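Local atomic coordinates of rhamnosidase B (Bacillus sp., PDB entry 2OKX), a protein that hydrolyses terminal alpha-L-rhamnose residues from alpha-L-rhamnosides, as a member of glycoside hydrolase family 78. Residues N602-S607 with D616-A621; D609-Y614 with S623-N628; T662-H667 with L674-W679. One frame throughout, in Å; residues are numbered along the deposited sequence.

Interaction 1 (N602-S607 with D616-A621); sequences NLVPGS and DQVPSA
Val618 packs against Leu603, Val604 and Ser607, and this apolar contact joins the end of helix 595-603 to the loop that follows it. CG2 of Val618 does most of the touching. It lies 4.0 Å from CB of Leu603 and 4.3 Å from CG2 of Val604. The other branch, CG1, meets CB of Ser607 at 4.2 Å. With chi1 at -57°, CG1 is anti to the carbonyl carbon; CG2 reaches Leu603 and Val604, and CG1 reaches Ser607. The peptide bond before Pro619 is cis. CD of Pro619 comes 4.3 Å from CD1 of Leu603.

Several polar bonds are local to one segment. In the 3-10 turn of 604-607, Val604 O accepts from both the backbone N and the OG of Ser607; the hydroxyl bond measures 2.9 Å. On the loop side, NE2 of Gln617 donates to OD2 of Asp616 with the partner in its amide plane. OE1 of the same amide accepts from OG of Ser620 at 2.7 Å. Gln617 is thus fixed at both ends of its amide. Other polar bonds go to residues outside: NE2 of Gln617 also bonds to Trp622 O, and OG of Ser607 to Leu615 N. Trp67, from the N-terminal part of the chain, touches Val618 and donates to Leu603 O.

No hydrogen bond crosses between the segments. They are joined by the fit of apolar branches.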
ATOM      1  N   ASN A 602     -13.556  10.901   6.286  1.00 23.53           N
ATOM      2  CA  ASN A 602     -13.373  12.351   6.319  1.00 24.31           C
ATOM      3  C   ASN A 602     -12.269  12.853   5.387  1.00 25.04           C
ATOM      4  O   ASN A 602     -12.284  14.012   4.977  1.00 23.65           O
ATOM      5  CB  ASN A 602     -13.073  12.818   7.751  1.00 24.56           C
ATOM      6  CG  ASN A 602     -14.304  12.811   8.647  1.00 25.94           C
ATOM      7  OD1 ASN A 602     -14.192  12.815   9.874  1.00 26.58           O
ATOM      8  ND2 ASN A 602     -15.483  12.813   8.037  1.00 25.07           N
ATOM      9  N   LEU A 603     -11.313  11.991   5.052  1.00 24.39           N
ATOM     10  CA  LEU A 603     -10.212  12.392   4.175  1.00 24.83           C
ATOM     11  C   LEU A 603     -10.604  12.509   2.702  1.00 25.40           C
ATOM     12  O   LEU A 603     -10.021  13.304   1.958  1.00 23.11           O
ATOM     13  CB  LEU A 603      -9.043  11.405   4.299  1.00 25.12           C
ATOM     14  CG  LEU A 603      -8.149  11.496   5.541  1.00 25.05           C
ATOM     15  CD1 LEU A 603      -7.175  10.315   5.576  1.00 24.45           C
ATOM     16  CD2 LEU A 603      -7.379  12.814   5.514  1.00 25.84           C
ATOM     17  N   VAL A 604     -11.597  11.730   2.283  1.00 24.77           N
ATOM     18  CA  VAL A 604     -12.020  11.731   0.887  1.00 26.95           C
ATOM     19  C   VAL A 604     -12.494  13.077   0.330  1.00 28.32           C
ATOM     20  O   VAL A 604     -12.077  13.474  -0.757  1.00 27.27           O
ATOM     21  CB  VAL A 604     -13.111  10.660   0.644  1.00 26.96           C
ATOM     22  CG1 VAL A 604     -13.542  10.668  -0.819  1.00 27.14           C
ATOM     23  CG2 VAL A 604     -12.565   9.281   1.022  1.00 28.48           C
ATOM     24  N   PRO A 605     -13.368  13.793   1.057  1.00 28.91           N
ATOM     25  CA  PRO A 605     -13.844  15.089   0.555  1.00 29.83           C
ATOM     26  C   PRO A 605     -12.724  16.109   0.351  1.00 30.03           C
ATOM     27  O   PRO A 605     -12.915  17.131  -0.310  1.00 30.36           O
ATOM     28  CB  PRO A 605     -14.840  15.530   1.626  1.00 30.24           C
ATOM     29  CG  PRO A 605     -15.391  14.223   2.119  1.00 31.22           C
ATOM     30  CD  PRO A 605     -14.134  13.385   2.249  1.00 29.26           C
ATOM     31  N   GLY A 606     -11.558  15.828   0.925  1.00 29.60           N
ATOM     32  CA  GLY A 606     -10.429  16.729   0.788  1.00 27.98           C
ATOM     33  C   GLY A 606      -9.909  16.802  -0.639  1.00 27.37           C
ATOM     34  O   GLY A 606      -9.116  17.684  -0.969  1.00 28.53           O
ATOM     35  N   SER A 607     -10.353  15.877  -1.486  1.00 27.18           N
ATOM     36  CA  SER A 607      -9.930  15.849  -2.883  1.00 27.01           C
ATOM     37  C   SER A 607     -10.912  16.614  -3.773  1.00 28.26           C
ATOM     38  O   SER A 607     -10.786  16.605  -4.997  1.00 27.49           O
ATOM     39  CB  SER A 607      -9.823  14.404  -3.379  1.00 25.77           C
ATOM     40  OG  SER A 607     -11.101  13.798  -3.458  1.00 25.72           O
ATOM     41  N   ASP A 616      -9.762   8.298  -6.074  1.00 22.08           N
ATOM     42  CA  ASP A 616      -9.911   6.898  -5.689  1.00 21.68           C
ATOM     43  C   ASP A 616      -8.960   6.453  -4.573  1.00 22.34           C
ATOM     44  O   ASP A 616      -9.110   5.363  -4.021  1.00 23.07           O
ATOM     45  CB  ASP A 616      -9.787   5.997  -6.930  1.00 21.61           C
ATOM     46  CG  ASP A 616      -8.609   6.366  -7.819  1.00 23.31           C
ATOM     47  OD1 ASP A 616      -8.692   6.105  -9.040  1.00 22.13           O
ATOM     48  OD2 ASP A 616      -7.603   6.899  -7.305  1.00 23.65           O
ATOM     49  N   GLN A 617      -7.980   7.296  -4.255  1.00 21.36           N
ATOM     50  CA  GLN A 617      -7.041   7.052  -3.159  1.00 22.51           C
ATOM     51  C   GLN A 617      -6.609   8.427  -2.646  1.00 23.18           C
ATOM     52  O   GLN A 617      -6.376   9.342  -3.438  1.00 24.17           O
ATOM     53  CB  GLN A 617      -5.833   6.192  -3.596  1.00 20.59           C
ATOM     54  CG  GLN A 617      -5.427   6.269  -5.059  1.00 22.92           C
ATOM     55  CD  GLN A 617      -4.623   7.510  -5.385  1.00 23.17           C
ATOM     56  OE1 GLN A 617      -3.532   7.719  -4.848  1.00 21.07           O
ATOM     57  NE2 GLN A 617      -5.158   8.340  -6.271  1.00 22.12           N
ATOM     58  N   VAL A 618      -6.542   8.579  -1.324  1.00 21.99           N
ATOM     59  CA  VAL A 618      -6.194   9.859  -0.705  1.00 23.25           C
ATOM     60  C   VAL A 618      -5.445   9.698   0.624  1.00 24.85           C
ATOM     61  O   VAL A 618      -5.452   8.618   1.217  1.00 25.07           O
ATOM     62  CB  VAL A 618      -7.476  10.680  -0.406  1.00 23.68           C
ATOM     63  CG1 VAL A 618      -8.281  10.896  -1.679  1.00 22.44           C
ATOM     64  CG2 VAL A 618      -8.329   9.945   0.637  1.00 22.52           C
ATOM     65  N   PRO A 619      -4.741  10.753   1.078  1.00 24.77           N
ATOM     66  CA  PRO A 619      -4.560  12.044   0.397  1.00 26.27           C
ATOM     67  C   PRO A 619      -3.424  11.762  -0.577  1.00 26.64           C
ATOM     68  O   PRO A 619      -2.346  11.330  -0.162  1.00 25.27           O
ATOM     69  CB  PRO A 619      -4.160  12.981   1.533  1.00 24.86           C
ATOM     70  CG  PRO A 619      -3.375  12.078   2.438  1.00 26.07           C
ATOM     71  CD  PRO A 619      -4.197  10.804   2.448  1.00 25.60           C
ATOM     72  N   SER A 620      -3.662  11.990  -1.867  1.00 25.31           N
ATOM     73  CA  SER A 620      -2.658  11.653  -2.871  1.00 25.22           C
ATOM     74  C   SER A 620      -2.384  12.677  -3.963  1.00 26.32           C
ATOM     75  O   SER A 620      -3.218  13.535  -4.262  1.00 25.85           O
ATOM     76  CB  SER A 620      -3.053  10.327  -3.529  1.00 23.72           C
ATOM     77  OG  SER A 620      -2.219  10.017  -4.628  1.00 24.10           O
ATOM     78  N   ALA A 621      -1.203  12.554  -4.564  1.00 26.01           N
ATOM     79  CA  ALA A 621      -0.788  13.437  -5.646  1.00 26.75           C
ATOM     80  C   ALA A 621      -1.173  12.825  -6.990  1.00 25.80           C
ATOM     81  O   ALA A 621      -0.894  13.401  -8.039  1.00 26.78           O
ATOM     82  CB  ALA A 621       0.718  13.678  -5.582  1.00 25.17           C
TER

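Interaction 2 (D609-Y614 with S623-N628); sequences DETPLY and SSVIPN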
ATOM      1  N   ASP A 609     -11.212  19.744  -4.322  1.00 38.37           N
ATOM      2  CA  ASP A 609     -10.550  20.770  -5.126  1.00 41.68           C
ATOM      3  C   ASP A 609     -10.000  20.179  -6.417  1.00 41.99           C
ATOM      4  O   ASP A 609      -9.988  20.842  -7.454  1.00 44.30           O
ATOM      5  CB  ASP A 609      -9.405  21.430  -4.349  1.00 44.51           C
ATOM      6  CG  ASP A 609      -9.894  22.311  -3.219  1.00 47.64           C
ATOM      7  OD1 ASP A 609     -10.829  23.108  -3.445  1.00 49.04           O
ATOM      8  OD2 ASP A 609      -9.334  22.217  -2.105  1.00 50.94           O
ATOM      9  N   GLU A 610      -9.543  18.934  -6.351  1.00 40.82           N
ATOM     10  CA  GLU A 610      -9.000  18.259  -7.525  1.00 40.02           C
ATOM     11  C   GLU A 610     -10.124  17.881  -8.483  1.00 39.26           C
ATOM     12  O   GLU A 610     -10.002  18.046  -9.692  1.00 38.81           O
ATOM     13  CB  GLU A 610      -8.249  16.988  -7.118  1.00 41.34           C
ATOM     14  CG  GLU A 610      -6.758  16.989  -7.439  1.00 43.77           C
ATOM     15  CD  GLU A 610      -6.431  17.700  -8.738  1.00 44.14           C
ATOM     16  OE1 GLU A 610      -6.356  18.947  -8.723  1.00 45.98           O
ATOM     17  OE2 GLU A 610      -6.257  17.022  -9.774  1.00 43.85           O
ATOM     18  N   THR A 611     -11.215  17.360  -7.932  1.00 37.35           N
ATOM     19  CA  THR A 611     -12.360  16.951  -8.735  1.00 34.81           C
ATOM     20  C   THR A 611     -13.559  16.590  -7.863  1.00 34.78           C
ATOM     21  O   THR A 611     -13.426  15.870  -6.870  1.00 32.88           O
ATOM     22  CB  THR A 611     -12.027  15.734  -9.623  1.00 35.16           C
ATOM     23  OG1 THR A 611     -13.244  15.146 -10.099  1.00 33.02           O
ATOM     24  CG2 THR A 611     -11.239  14.690  -8.838  1.00 34.48           C
ATOM     25  N   PRO A 612     -14.751  17.088  -8.230  1.00 31.90           N
ATOM     26  CA  PRO A 612     -15.988  16.826  -7.490  1.00 30.40           C
ATOM     27  C   PRO A 612     -16.369  15.347  -7.503  1.00 28.88           C
ATOM     28  O   PRO A 612     -17.245  14.919  -6.750  1.00 27.39           O
ATOM     29  CB  PRO A 612     -17.010  17.698  -8.217  1.00 29.92           C
ATOM     30  CG  PRO A 612     -16.512  17.677  -9.628  1.00 30.89           C
ATOM     31  CD  PRO A 612     -15.025  17.894  -9.434  1.00 32.34           C
ATOM     32  N   LEU A 613     -15.713  14.576  -8.366  1.00 28.86           N
ATOM     33  CA  LEU A 613     -15.977  13.144  -8.470  1.00 28.70           C
ATOM     34  C   LEU A 613     -15.193  12.375  -7.400  1.00 28.17           C
ATOM     35  O   LEU A 613     -15.452  11.194  -7.156  1.00 28.01           O
ATOM     36  CB  LEU A 613     -15.605  12.636  -9.866  1.00 29.27           C
ATOM     37  CG  LEU A 613     -16.326  13.311 -11.042  1.00 31.39           C
ATOM     38  CD1 LEU A 613     -15.881  12.669 -12.348  1.00 30.86           C
ATOM     39  CD2 LEU A 613     -17.840  13.186 -10.871  1.00 31.12           C
ATOM     40  N   TYR A 614     -14.237  13.067  -6.782  1.00 27.62           N
ATOM     41  CA  TYR A 614     -13.394  12.534  -5.707  1.00 27.36           C
ATOM     42  C   TYR A 614     -12.367  11.483  -6.127  1.00 25.60           C
ATOM     43  O   TYR A 614     -12.666  10.581  -6.911  1.00 25.42           O
ATOM     44  CB  TYR A 614     -14.276  11.988  -4.574  1.00 27.24           C
ATOM     45  CG  TYR A 614     -15.149  13.043  -3.905  1.00 29.31           C
ATOM     46  CD1 TYR A 614     -16.140  12.680  -2.993  1.00 29.31           C
ATOM     47  CD2 TYR A 614     -14.988  14.401  -4.193  1.00 29.22           C
ATOM     48  CE1 TYR A 614     -16.951  13.645  -2.383  1.00 30.59           C
ATOM     49  CE2 TYR A 614     -15.790  15.371  -3.594  1.00 30.16           C
ATOM     50  CZ  TYR A 614     -16.768  14.989  -2.691  1.00 31.91           C
ATOM     51  OH  TYR A 614     -17.562  15.951  -2.103  1.00 31.62           O
ATOM     52  N   SER A 623      -3.983  12.315  -9.266  1.00 24.70           N
ATOM     53  CA  SER A 623      -5.351  12.744  -9.521  1.00 25.95           C
ATOM     54  C   SER A 623      -5.994  11.670 -10.379  1.00 25.76           C
ATOM     55  O   SER A 623      -5.900  11.696 -11.609  1.00 26.40           O
ATOM     56  CB  SER A 623      -5.356  14.091 -10.250  1.00 26.84           C
ATOM     57  OG  SER A 623      -6.674  14.595 -10.385  1.00 28.29           O
ATOM     58  N   SER A 624      -6.638  10.717  -9.713  1.00 25.28           N
ATOM     59  CA  SER A 624      -7.281   9.598 -10.384  1.00 24.43           C
ATOM     60  C   SER A 624      -8.673   9.379  -9.814  1.00 25.42           C
ATOM     61  O   SER A 624      -8.894   9.532  -8.612  1.00 26.33           O
ATOM     62  CB  SER A 624      -6.441   8.334 -10.194  1.00 24.37           C
ATOM     63  OG  SER A 624      -7.089   7.198 -10.732  1.00 21.94           O
ATOM     64  N   VAL A 625      -9.609   9.019 -10.686  1.00 25.38           N
ATOM     65  CA  VAL A 625     -10.983   8.784 -10.275  1.00 24.25           C
ATOM     66  C   VAL A 625     -11.536   7.462 -10.780  1.00 24.25           C
ATOM     67  O   VAL A 625     -11.327   7.086 -11.935  1.00 24.83           O
ATOM     68  CB  VAL A 625     -11.937   9.901 -10.790  1.00 24.68           C
ATOM     69  CG1 VAL A 625     -13.393   9.503 -10.535  1.00 25.33           C
ATOM     70  CG2 VAL A 625     -11.631  11.216 -10.103  1.00 25.78           C
ATOM     71  N   ILE A 626     -12.233   6.760  -9.895  1.00 23.75           N
ATOM     72  CA  ILE A 626     -12.899   5.513 -10.234  1.00 24.39           C
ATOM     73  C   ILE A 626     -14.306   5.709  -9.676  1.00 25.29           C
ATOM     74  O   ILE A 626     -14.505   5.725  -8.458  1.00 25.15           O
ATOM     75  CB  ILE A 626     -12.247   4.290  -9.566  1.00 26.61           C
ATOM     76  CG1 ILE A 626     -10.819   4.106 -10.088  1.00 28.04           C
ATOM     77  CG2 ILE A 626     -13.073   3.042  -9.870  1.00 27.86           C
ATOM     78  CD1 ILE A 626     -10.096   2.902  -9.499  1.00 28.29           C
ATOM     79  N   PRO A 627     -15.299   5.897 -10.559  1.00 25.60           N
ATOM     80  CA  PRO A 627     -16.685   6.099 -10.121  1.00 26.26           C
ATOM     81  C   PRO A 627     -17.134   5.157  -9.000  1.00 24.59           C
ATOM     82  O   PRO A 627     -17.608   5.609  -7.961  1.00 25.22           O
ATOM     83  CB  PRO A 627     -17.482   5.905 -11.406  1.00 24.72           C
ATOM     84  CG  PRO A 627     -16.544   6.471 -12.447  1.00 25.59           C
ATOM     85  CD  PRO A 627     -15.207   5.885 -12.031  1.00 25.26           C
ATOM     86  N   ASN A 628     -16.984   3.855  -9.210  1.00 24.39           N
ATOM     87  CA  ASN A 628     -17.393   2.879  -8.203  1.00 25.41           C
ATOM     88  C   ASN A 628     -16.727   3.096  -6.842  1.00 25.81           C
ATOM     89  O   ASN A 628     -17.352   2.873  -5.806  1.00 27.10           O
ATOM     90  CB  ASN A 628     -17.119   1.459  -8.705  1.00 24.51           C
ATOM     91  CG  ASN A 628     -18.120   1.008  -9.758  1.00 24.71           C
ATOM     92  OD1 ASN A 628     -17.852   0.087 -10.540  1.00 24.78           O
ATOM     93  ND2 ASN A 628     -19.287   1.646  -9.773  1.00 22.26           N
TER
HETATM   94  O   HOH W   1     -12.670   7.874  -7.264  1.00 25.36           O
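The loop between helix 595-603 and helix 627-644 folds back on itself here: Glu610 meets Ser623, and Val625 meets Thr611 and Leu613. OE2 of Glu610 accepts a short hydrogen bond, 2.5 Å, from the hydroxyl OG of Ser623. The carboxylate oxygen uses its anti lone pair, the one away from the other oxygen. The Glu610 chain bends at chi2 (-36°), which turns its carboxylate toward Ser623. His351 NE2 is a second hydrogen-bond partner of Ser623 OG, so the hydroxyl has both a carboxylate and an imidazole as partners.

Val625 packs against Thr611 and Leu613 through its two methyls. Its CG2 lies 3.7 Å from CG2 of Thr611, and its CG1 lies 3.9 Å from CB of Leu613. These two methyls straddle Tyr614 O, and CG2 is the nearer to it at 3.4 Å.

The facing segment is shaped by a type I beta turn from Thr611 to Tyr614, closed by the bond from Tyr614 N to Thr611 O. An ST turn overlaps it: OG1 of Thr611 accepts from Leu613 N at 3.1 Å. With OG1 anti to the backbone N (chi1 164°), the methyl of Thr611 is left to meet Val625.

One water joins the two backbones just before helix 627-644. It donates to Tyr614 O at 2.7 Å and accepts from N of Ile626, the N-cap residue of that helix, at 2.9 Å. The OH of Tyr614 bonds to Ala656 O on helix 647-665. Ser624 OG bonds to Asp350, whose carboxylate also takes the backbone N of Val625.

Interaction 3 (T662-H667 with L674-W679); sequences THYLEH and LNMAGW
His667 O accepts a hydrogen bond from Asn675 N at 3.0 Å, with an N-H...O angle of 166°. The bond ties the end of helix 647-665 to the returning loop, within the alpha-helical barrel domain of this family. The donor is tilted 26° from the carbonyl plane.

Met676 makes a Met-aromatic contact with Tyr664, and its methyl also rests on His667. Its CE lies 3.9 Å from the centroid of the imidazole, almost on the ring normal, in a CH-pi contact. The same methyl is 4.2 Å from CE2 of Tyr664, which it meets obliquely. The bend at chi3 (87°) carries CE over the His667 face, and the two side chains cross at about a right angle. Lower down, CG of Met676 lies 3.8 Å from CB of His667. With an alanine here in place of His667, the Met676 methyl would probably lose the imidazole face it rests on, and its packing on that side would be less well defined.

The phenol of Tyr664 is anchored outside this pair of segments, where its OH probably bonds to Leu613 O. Leu702 of helix 696-715 touches Leu674. CD1 of Leu674 touches both the helix backbone and the base of the histidine: it lies 3.6 Å from His667 CB and 3.5 Å from Tyr664 O.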
ATOM      1  N   THR A 662     -24.221  15.091  -7.165  1.00 31.23           N
ATOM      2  CA  THR A 662     -24.730  16.118  -8.063  1.00 33.70           C
ATOM      3  C   THR A 662     -23.894  16.141  -9.338  1.00 34.54           C
ATOM      4  O   THR A 662     -24.431  16.192 -10.445  1.00 33.99           O
ATOM      5  CB  THR A 662     -24.683  17.511  -7.404  1.00 34.67           C
ATOM      6  OG1 THR A 662     -25.598  17.548  -6.301  1.00 35.53           O
ATOM      7  CG2 THR A 662     -25.054  18.599  -8.412  1.00 36.01           C
ATOM      8  N   HIS A 663     -22.574  16.086  -9.182  1.00 34.67           N
ATOM      9  CA  HIS A 663     -21.692  16.107 -10.340  1.00 34.37           C
ATOM     10  C   HIS A 663     -21.681  14.812 -11.147  1.00 33.28           C
ATOM     11  O   HIS A 663     -21.445  14.840 -12.355  1.00 33.72           O
ATOM     12  CB  HIS A 663     -20.277  16.501  -9.918  1.00 35.55           C
ATOM     13  CG  HIS A 663     -20.154  17.941  -9.531  1.00 36.66           C
ATOM     14  ND1 HIS A 663     -20.630  18.435  -8.336  1.00 37.58           N
ATOM     15  CD2 HIS A 663     -19.665  19.006 -10.210  1.00 37.38           C
ATOM     16  CE1 HIS A 663     -20.441  19.741  -8.295  1.00 38.70           C
ATOM     17  NE2 HIS A 663     -19.857  20.114  -9.419  1.00 38.06           N
ATOM     18  N   TYR A 664     -21.936  13.678 -10.504  1.00 31.89           N
ATOM     19  CA  TYR A 664     -21.970  12.425 -11.251  1.00 31.70           C
ATOM     20  C   TYR A 664     -23.197  12.417 -12.161  1.00 32.93           C
ATOM     21  O   TYR A 664     -23.160  11.878 -13.271  1.00 32.61           O
ATOM     22  CB  TYR A 664     -22.010  11.212 -10.312  1.00 31.46           C
ATOM     23  CG  TYR A 664     -20.633  10.722  -9.909  1.00 29.04           C
ATOM     24  CD1 TYR A 664     -20.040  11.142  -8.722  1.00 29.16           C
ATOM     25  CD2 TYR A 664     -19.905   9.875 -10.748  1.00 29.11           C
ATOM     26  CE1 TYR A 664     -18.748  10.734  -8.379  1.00 28.79           C
ATOM     27  CE2 TYR A 664     -18.617   9.462 -10.415  1.00 28.49           C
ATOM     28  CZ  TYR A 664     -18.044   9.896  -9.230  1.00 28.91           C
ATOM     29  OH  TYR A 664     -16.762   9.503  -8.906  1.00 29.56           O
ATOM     30  N   LEU A 665     -24.280  13.025 -11.686  1.00 34.10           N
ATOM     31  CA  LEU A 665     -25.521  13.099 -12.453  1.00 36.28           C
ATOM     32  C   LEU A 665     -25.347  13.928 -13.725  1.00 36.94           C
ATOM     33  O   LEU A 665     -26.003  13.671 -14.738  1.00 36.51           O
ATOM     34  CB  LEU A 665     -26.638  13.699 -11.594  1.00 37.65           C
ATOM     35  CG  LEU A 665     -27.217  12.790 -10.508  1.00 38.01           C
ATOM     36  CD1 LEU A 665     -28.244  13.550  -9.678  1.00 38.86           C
ATOM     37  CD2 LEU A 665     -27.852  11.574 -11.162  1.00 37.22           C
ATOM     38  N   GLU A 666     -24.464  14.919 -13.673  1.00 36.74           N
ATOM     39  CA  GLU A 666     -24.216  15.767 -14.834  1.00 38.59           C
ATOM     40  C   GLU A 666     -23.541  14.970 -15.946  1.00 38.40           C
ATOM     41  O   GLU A 666     -23.468  15.422 -17.086  1.00 39.35           O
ATOM     42  CB  GLU A 666     -23.340  16.960 -14.447  1.00 38.56           C
ATOM     43  CG  GLU A 666     -23.957  17.871 -13.398  1.00 40.03           C
ATOM     44  CD  GLU A 666     -23.013  18.972 -12.958  1.00 41.58           C
ATOM     45  OE1 GLU A 666     -23.368  19.733 -12.034  1.00 42.60           O
ATOM     46  OE2 GLU A 666     -21.910  19.074 -13.537  1.00 43.10           O
ATOM     47  N   HIS A 667     -23.054  13.779 -15.615  1.00 37.35           N
ATOM     48  CA  HIS A 667     -22.387  12.936 -16.597  1.00 37.65           C
ATOM     49  C   HIS A 667     -23.346  11.975 -17.280  1.00 37.53           C
ATOM     50  O   HIS A 667     -22.933  11.122 -18.065  1.00 38.10           O
ATOM     51  CB  HIS A 667     -21.229  12.183 -15.938  1.00 38.37           C
ATOM     52  CG  HIS A 667     -20.037  13.049 -15.670  1.00 37.73           C
ATOM     53  ND1 HIS A 667     -19.051  13.266 -16.609  1.00 38.51           N
ATOM     54  CD2 HIS A 667     -19.710  13.808 -14.599  1.00 38.33           C
ATOM     55  CE1 HIS A 667     -18.169  14.122 -16.127  1.00 39.02           C
ATOM     56  NE2 HIS A 667     -18.545  14.467 -14.909  1.00 38.28           N
ATOM     57  N   LEU A 674     -25.255   6.873 -17.509  1.00 38.19           N
ATOM     58  CA  LEU A 674     -23.981   7.458 -17.114  1.00 37.15           C
ATOM     59  C   LEU A 674     -22.955   7.193 -18.210  1.00 37.40           C
ATOM     60  O   LEU A 674     -22.629   6.041 -18.499  1.00 37.31           O
ATOM     61  CB  LEU A 674     -23.500   6.846 -15.794  1.00 35.89           C
ATOM     62  CG  LEU A 674     -22.182   7.395 -15.243  1.00 34.41           C
ATOM     63  CD1 LEU A 674     -22.339   8.872 -14.930  1.00 31.57           C
ATOM     64  CD2 LEU A 674     -21.780   6.618 -13.991  1.00 33.73           C
ATOM     65  N   ASN A 675     -22.455   8.260 -18.825  1.00 38.36           N
ATOM     66  CA  ASN A 675     -21.463   8.130 -19.886  1.00 39.23           C
ATOM     67  C   ASN A 675     -20.224   8.907 -19.464  1.00 38.49           C
ATOM     68  O   ASN A 675     -20.285  10.122 -19.278  1.00 36.26           O
ATOM     69  CB  ASN A 675     -22.007   8.704 -21.197  1.00 41.17           C
ATOM     70  CG  ASN A 675     -21.205   8.256 -22.402  1.00 42.84           C
ATOM     71  OD1 ASN A 675     -19.982   8.133 -22.334  1.00 43.52           O
ATOM     72  ND2 ASN A 675     -21.890   8.018 -23.517  1.00 42.78           N
ATOM     73  N   MET A 676     -19.098   8.215 -19.322  1.00 39.17           N
ATOM     74  CA  MET A 676     -17.878   8.888 -18.891  1.00 39.89           C
ATOM     75  C   MET A 676     -16.598   8.432 -19.567  1.00 39.32           C
ATOM     76  O   MET A 676     -16.459   7.277 -19.963  1.00 39.45           O
ATOM     77  CB  MET A 676     -17.702   8.729 -17.380  1.00 41.57           C
ATOM     78  CG  MET A 676     -18.798   9.348 -16.550  1.00 41.98           C
ATOM     79  SD  MET A 676     -18.517   9.033 -14.813  1.00 46.64           S
ATOM     80  CE  MET A 676     -17.465  10.406 -14.388  1.00 44.32           C
ATOM     81  N   ALA A 677     -15.658   9.363 -19.684  1.00 37.77           N
ATOM     82  CA  ALA A 677     -14.356   9.081 -20.268  1.00 37.67           C
ATOM     83  C   ALA A 677     -13.405   9.020 -19.081  1.00 36.93           C
ATOM     84  O   ALA A 677     -12.937  10.051 -18.605  1.00 37.31           O
ATOM     85  CB  ALA A 677     -13.943  10.200 -21.219  1.00 36.23           C
ATOM     86  N   GLY A 678     -13.140   7.812 -18.593  1.00 37.05           N
ATOM     87  CA  GLY A 678     -12.255   7.663 -17.453  1.00 35.86           C
ATOM     88  C   GLY A 678     -12.013   6.217 -17.074  1.00 34.66           C
ATOM     89  O   GLY A 678     -12.320   5.308 -17.841  1.00 35.77           O
ATOM     90  N   TRP A 679     -11.462   6.001 -15.885  1.00 33.37           N
ATOM     91  CA  TRP A 679     -11.167   4.654 -15.407  1.00 32.17           C
ATOM     92  C   TRP A 679     -12.454   4.066 -14.832  1.00 32.31           C
ATOM     93  O   TRP A 679     -12.764   4.254 -13.658  1.00 32.81           O
ATOM     94  CB  TRP A 679     -10.072   4.730 -14.339  1.00 29.90           C
ATOM     95  CG  TRP A 679      -9.382   3.434 -14.038  1.00 27.90           C
ATOM     96  CD1 TRP A 679      -9.518   2.248 -14.706  1.00 26.93           C
ATOM     97  CD2 TRP A 679      -8.429   3.201 -12.995  1.00 27.23           C
ATOM     98  NE1 TRP A 679      -8.708   1.292 -14.141  1.00 27.46           N
ATOM     99  CE2 TRP A 679      -8.029   1.851 -13.088  1.00 27.65           C
ATOM    100  CE3 TRP A 679      -7.873   4.005 -11.990  1.00 28.07           C
ATOM    101  CZ2 TRP A 679      -7.098   1.283 -12.210  1.00 27.57           C
ATOM    102  CZ3 TRP A 679      -6.946   3.439 -11.115  1.00 26.65           C
ATOM    103  CH2 TRP A 679      -6.571   2.092 -11.233  1.00 27.15           C
TER

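In the fold
All three contacts lie within the six-hairpin glycosidase domain, on the same side of the chain's centre. Interactions 1 and 2 have centres about 9 Å apart, and their segments alternate along the loop from helix 595-603 to helix 627-644. Interaction 3 follows in series, at the end of helix 647-665. Its centre is about 10 Å from that of interaction 2 and about 19 Å from that of interaction 1. Asp616 connects the first two through a probable hydrogen bond to Ser624, and it also packs on Trp679. Leu613 connects the last two, with its CD1 packed on Met676. Together they join two inter-helix loops, probably at one end of the helical barrel.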